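Long-range contact in conserved protein (Methanothermobacter thermautotrophicus, PDB 1I36), which is of unknown function but binds NADP and structurally resembles the 3-hydroxyacid dehydrogenases: residues Lys104-Val116 with Glu151-Ser163. The protein carries 1 engineered substitution. Residues are numbered along the deposited sequence; the frame is centred on the assembly and turned at random.
With NAP (NADP nicotinamide-adenine-dinucleotide phosphate), chain C.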
# COMPACT_ATOMS: atom_id res chain seq x y z
N LYS A 104 16.64 -38.13 -7.66
CA LYS A 104 16.80 -38.61 -9.02
C LYS A 104 15.89 -37.94 -10.03
O LYS A 104 15.81 -38.39 -11.16
CB LYS A 104 16.48 -40.10 -9.05
CG LYS A 104 17.33 -40.96 -8.16
CD LYS A 104 17.08 -42.41 -8.49
CE LYS A 104 15.83 -42.96 -7.83
NZ LYS A 104 16.19 -43.55 -6.49
N GLY A 105 15.17 -36.90 -9.62
CA GLY A 105 14.26 -36.26 -10.54
C GLY A 105 14.42 -34.76 -10.56
O GLY A 105 15.31 -34.24 -9.93
N GLY A 106 13.61 -34.09 -11.37
CA GLY A 106 13.67 -32.65 -11.41
C GLY A 106 12.58 -32.14 -10.47
O GLY A 106 11.52 -32.76 -10.35
N PHE A 107 12.84 -31.04 -9.78
CA PHE A 107 11.86 -30.51 -8.84
C PHE A 107 11.38 -29.16 -9.34
O PHE A 107 12.18 -28.33 -9.73
CB PHE A 107 12.48 -30.32 -7.47
CG PHE A 107 11.51 -29.83 -6.42
CD1 PHE A 107 11.23 -28.47 -6.29
CD2 PHE A 107 10.94 -30.70 -5.53
CE1 PHE A 107 10.39 -28.00 -5.27
CE2 PHE A 107 10.09 -30.24 -4.48
CZ PHE A 107 9.84 -28.88 -4.37
N VAL A 108 10.08 -28.92 -9.24
CA VAL A 108 9.47 -27.65 -9.64
C VAL A 108 8.67 -27.08 -8.48
O VAL A 108 7.84 -27.78 -7.89
CB VAL A 108 8.51 -27.84 -10.85
CG1 VAL A 108 7.81 -26.49 -11.20
CG2 VAL A 108 9.35 -28.30 -12.09
N ASP A 109 8.95 -25.82 -8.12
CA ASP A 109 8.21 -25.14 -7.03
C ASP A 109 7.03 -24.47 -7.77
O ASP A 109 7.27 -23.56 -8.56
CB ASP A 109 9.14 -24.08 -6.43
CG ASP A 109 8.47 -23.21 -5.40
OD1 ASP A 109 7.32 -23.49 -4.99
OD2 ASP A 109 9.11 -22.21 -5.00
N ALA A 110 5.80 -24.96 -7.61
CA ALA A 110 4.65 -24.31 -8.27
C ALA A 110 3.92 -23.55 -7.16
O ALA A 110 3.82 -24.05 -6.06
CB ALA A 110 3.72 -25.36 -8.89
N ALA A 111 3.39 -22.37 -7.45
CA ALA A 111 2.65 -21.60 -6.43
C ALA A 111 1.36 -21.08 -7.07
O ALA A 111 1.39 -20.41 -8.11
CB ALA A 111 3.51 -20.42 -5.92
N ILE A 112 0.25 -21.39 -6.42
CA ILE A 112 -1.09 -21.00 -6.87
C ILE A 112 -1.26 -19.53 -6.48
O ILE A 112 -1.12 -19.17 -5.31
CB ILE A 112 -2.16 -21.88 -6.19
CG1 ILE A 112 -2.06 -23.30 -6.76
CG2 ILE A 112 -3.58 -21.33 -6.49
CD1 ILE A 112 -2.98 -24.34 -6.08
N MET A 113 -1.50 -18.69 -7.48
CA MET A 113 -1.62 -17.24 -7.30
C MET A 113 -3.06 -16.73 -7.27
O MET A 113 -3.35 -15.66 -7.81
CB MET A 113 -0.85 -16.53 -8.42
CG MET A 113 0.64 -16.85 -8.43
SD MET A 113 1.33 -16.41 -6.86
CE MET A 113 1.51 -14.68 -7.01
N GLY A 114 -3.94 -17.45 -6.59
CA GLY A 114 -5.32 -17.03 -6.53
C GLY A 114 -6.19 -17.99 -5.76
O GLY A 114 -5.71 -18.73 -4.88
N SER A 115 -7.48 -17.98 -6.09
CA SER A 115 -8.46 -18.84 -5.44
C SER A 115 -8.83 -20.03 -6.32
O SER A 115 -9.43 -19.85 -7.38
CB SER A 115 -9.72 -18.02 -5.12
OG SER A 115 -10.79 -18.85 -4.70
N VAL A 116 -8.49 -21.24 -5.89
CA VAL A 116 -8.83 -22.44 -6.64
C VAL A 116 -10.36 -22.50 -6.77
O VAL A 116 -10.89 -22.74 -7.85
CB VAL A 116 -8.31 -23.72 -5.93
CG1 VAL A 116 -8.75 -24.96 -6.68
CG2 VAL A 116 -6.78 -23.70 -5.88
N GLU A 151 15.08 -20.97 -9.46
CA GLU A 151 15.25 -22.21 -8.72
C GLU A 151 14.13 -22.51 -7.75
O GLU A 151 13.28 -21.66 -7.53
CB GLU A 151 16.62 -22.16 -8.01
CG GLU A 151 16.87 -20.88 -7.24
CD GLU A 151 18.28 -20.82 -6.62
OE1 GLU A 151 19.29 -20.92 -7.35
OE2 GLU A 151 18.37 -20.68 -5.39
N PRO A 152 14.07 -23.74 -7.22
CA PRO A 152 13.02 -24.10 -6.26
C PRO A 152 13.04 -23.10 -5.11
O PRO A 152 14.11 -22.73 -4.65
CB PRO A 152 13.47 -25.48 -5.78
CG PRO A 152 14.04 -26.07 -7.10
CD PRO A 152 14.92 -24.91 -7.53
N GLY A 153 11.87 -22.64 -4.69
CA GLY A 153 11.82 -21.67 -3.62
C GLY A 153 11.44 -20.28 -4.16
O GLY A 153 10.78 -19.51 -3.44
N ASP A 154 11.81 -19.96 -5.41
CA ASP A 154 11.49 -18.64 -5.97
C ASP A 154 10.01 -18.38 -6.14
O ASP A 154 9.52 -17.34 -5.69
CB ASP A 154 12.23 -18.36 -7.29
CG ASP A 154 13.73 -18.28 -7.11
OD1 ASP A 154 14.21 -18.10 -5.97
OD2 ASP A 154 14.44 -18.36 -8.13
N ALA A 155 9.28 -19.35 -6.70
CA ALA A 155 7.83 -19.19 -6.88
C ALA A 155 7.10 -19.01 -5.54
O ALA A 155 6.22 -18.14 -5.40
CB ALA A 155 7.28 -20.40 -7.64
N SER A 156 7.41 -19.87 -4.56
CA SER A 156 6.83 -19.75 -3.23
C SER A 156 7.21 -18.40 -2.59
O SER A 156 6.38 -17.79 -1.90
CB SER A 156 7.26 -20.93 -2.35
OG SER A 156 6.56 -22.09 -2.83
N ALA A 157 8.45 -17.95 -2.78
CA ALA A 157 8.86 -16.66 -2.23
C ALA A 157 8.06 -15.54 -2.85
O ALA A 157 7.73 -14.60 -2.17
CB ALA A 157 10.37 -16.39 -2.48
N ILE A 158 7.94 -15.54 -4.18
CA ILE A 158 7.15 -14.53 -4.87
C ILE A 158 5.70 -14.49 -4.36
O ILE A 158 5.11 -13.40 -4.15
CB ILE A 158 7.14 -14.78 -6.40
CG1 ILE A 158 8.51 -14.49 -6.99
CG2 ILE A 158 6.09 -13.85 -7.08
CD1 ILE A 158 8.81 -15.31 -8.29
N LYS A 159 5.10 -15.66 -4.18
CA LYS A 159 3.72 -15.73 -3.71
C LYS A 159 3.57 -15.12 -2.30
O LYS A 159 2.65 -14.32 -2.04
CB LYS A 159 3.24 -17.18 -3.68
CG LYS A 159 1.82 -17.33 -3.12
CD LYS A 159 1.39 -18.76 -3.05
CE LYS A 159 0.11 -18.88 -2.24
NZ LYS A 159 0.41 -18.47 -0.83
N MET A 160 4.48 -15.49 -1.42
CA MET A 160 4.50 -15.03 -0.03
C MET A 160 4.77 -13.51 0.02
O MET A 160 4.20 -12.80 0.84
CB MET A 160 5.60 -15.79 0.74
CG MET A 160 5.96 -15.27 2.10
SD MET A 160 7.13 -13.82 2.23
CE MET A 160 8.76 -14.57 2.21
N LEU A 161 5.66 -13.03 -0.84
CA LEU A 161 5.97 -11.59 -0.87
C LEU A 161 4.78 -10.76 -1.33
O LEU A 161 4.50 -9.70 -0.75
CB LEU A 161 7.21 -11.32 -1.72
CG LEU A 161 8.46 -11.83 -1.00
CD1 LEU A 161 9.66 -11.85 -1.93
CD2 LEU A 161 8.75 -10.96 0.22
N ARG A 162 4.06 -11.26 -2.33
CA ARG A 162 2.87 -10.57 -2.82
C ARG A 162 1.82 -10.54 -1.71
O ARG A 162 1.14 -9.53 -1.50
CB ARG A 162 2.27 -11.25 -4.05
CG ARG A 162 1.01 -10.52 -4.57
CD ARG A 162 0.47 -11.01 -5.90
NE ARG A 162 -0.62 -11.97 -5.71
CZ ARG A 162 -1.41 -12.42 -6.69
NH1 ARG A 162 -1.27 -11.99 -7.94
NH2 ARG A 162 -2.29 -13.39 -6.43
N SER A 163 1.69 -11.67 -1.02
CA SER A 163 0.74 -11.82 0.07
C SER A 163 1.08 -10.88 1.21
O SER A 163 0.20 -10.20 1.78
CB SER A 163 0.75 -13.29 0.55
OG SER A 163 -0.10 -13.45 1.68
PA NAP C . -7.37 -30.90 0.79
O1A NAP C . -6.72 -30.54 2.04
O2A NAP C . -8.30 -30.25 -0.12
O5B NAP C . -6.50 -32.08 -0.01
C5B NAP C . -5.16 -32.72 0.38
C4B NAP C . -5.55 -34.11 0.19
O4B NAP C . -4.09 -34.73 0.52
C3B NAP C . -5.95 -34.93 1.03
O3B NAP C . -6.87 -35.17 0.05
C2B NAP C . -5.59 -36.18 1.74
O2B NAP C . -6.03 -37.36 1.76
C1B NAP C . -4.31 -36.03 1.20
N9A NAP C . -3.25 -36.33 2.18
C8A NAP C . -2.95 -36.01 3.51
N7A NAP C . -1.87 -36.64 3.93
C5A NAP C . -1.43 -37.39 2.86
C6A NAP C . -0.33 -38.29 2.67
N6A NAP C . 0.54 -38.55 3.65
N1A NAP C . -0.18 -38.89 1.43
C2A NAP C . -1.06 -38.64 0.42
N3A NAP C . -2.12 -37.82 0.52
C4A NAP C . -2.25 -37.21 1.78
O3 NAP C . -6.26 -29.75 0.34
PN NAP C . -6.10 -28.70 -0.98
O1N NAP C . -7.00 -27.52 -0.77
O2N NAP C . -6.33 -29.58 -2.13
O5D NAP C . -4.61 -28.16 -1.13
C5D NAP C . -3.50 -29.06 -1.39
C4D NAP C . -2.21 -28.28 -1.23
O4D NAP C . -2.09 -27.07 -2.04
C3D NAP C . -1.94 -27.79 0.22
O3D NAP C . -0.54 -27.88 0.66
C2D NAP C . -2.40 -26.37 0.25
O2D NAP C . -1.77 -25.60 1.23
C1D NAP C . -2.11 -25.91 -1.20
N1N NAP C . -2.97 -24.81 -1.67
C2N NAP C . -4.36 -24.97 -1.72
C3N NAP C . -5.10 -23.85 -2.21
C7N NAP C . -6.55 -23.88 -2.32
O7N NAP C . -7.18 -22.90 -2.76
N7N NAP C . -7.27 -24.97 -1.97
C4N NAP C . -4.41 -22.68 -2.60
C5N NAP C . -3.07 -22.54 -2.54
C6N NAP C . -2.34 -23.61 -2.07
P2B NAP C . -7.11 -37.61 3.00
O1X NAP C . -8.41 -36.91 2.70
O2X NAP C . -7.20 -39.05 2.94
O3X NAP C . -6.51 -37.03 4.18
O HOH W 1 3.58 -23.32 -3.17
O HOH W 2 -2.78 -13.43 -10.30
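Asp109, on strand 106-112, reaches into the first turn of helix 154-163 and is gripped there through both carboxylate oxygens. The carboxylate, its CG turned away from the backbone N (chi1 174°), extends from the strand toward the helix start. OD2 accepts a nearly straight bond from Ser156 N (2.9 Å, 171° at the hydrogen) and a weak, bent one from Gly153 N. OD1 accepts a hydrogen bond from Ser156 OG (2.7 Å) on its syn lone pair. A short acid suits this buried place: amides at the N-terminal end of a helix are unsatisfied within it, and the helix dipole would probably stabilise the negative charge. Gly153, the N-cap residue, has a positive phi at which a CB would jam against the carbonyl O of Pro152, so glycine fits here. A water bridges Ser156 OG and Ala110 O.

Farther along the helix, the guanidinium of Arg162 donates from NH2 to Met113 O (2.9 Å), approaching from above the carbonyl plane. Bent at chi2 and chi3, Met113 lays its CE over the centre of one guanidinium face, 3.6 Å above the plane, while its SD rests on Lys159 CB. Met192 of the second subunit also packs on Met113.

Among apolar pairs, Pro152 CB meets Phe107 CD1 at 3.8 Å. Small Ala111 CB and Ala155 CB come within 4.1 Å, letting strand and helix axes approach to 6.8 Å. The extended methylenes of Lys159 pass Ala111.

On the other side of the strand, Ile112 CB lies 3.8 Å from C5N of the nicotinamide ring; just beyond the strand, at the start of the next helix, Val116 CG2 touches the carboxamide oxygen O7N. The contact thus joins the NADP-binding Rossmann-type domain to the long helix 154-182 leading into the helical C-terminal part, an architecture resembling that of 3-hydroxyacid dehydrogenases.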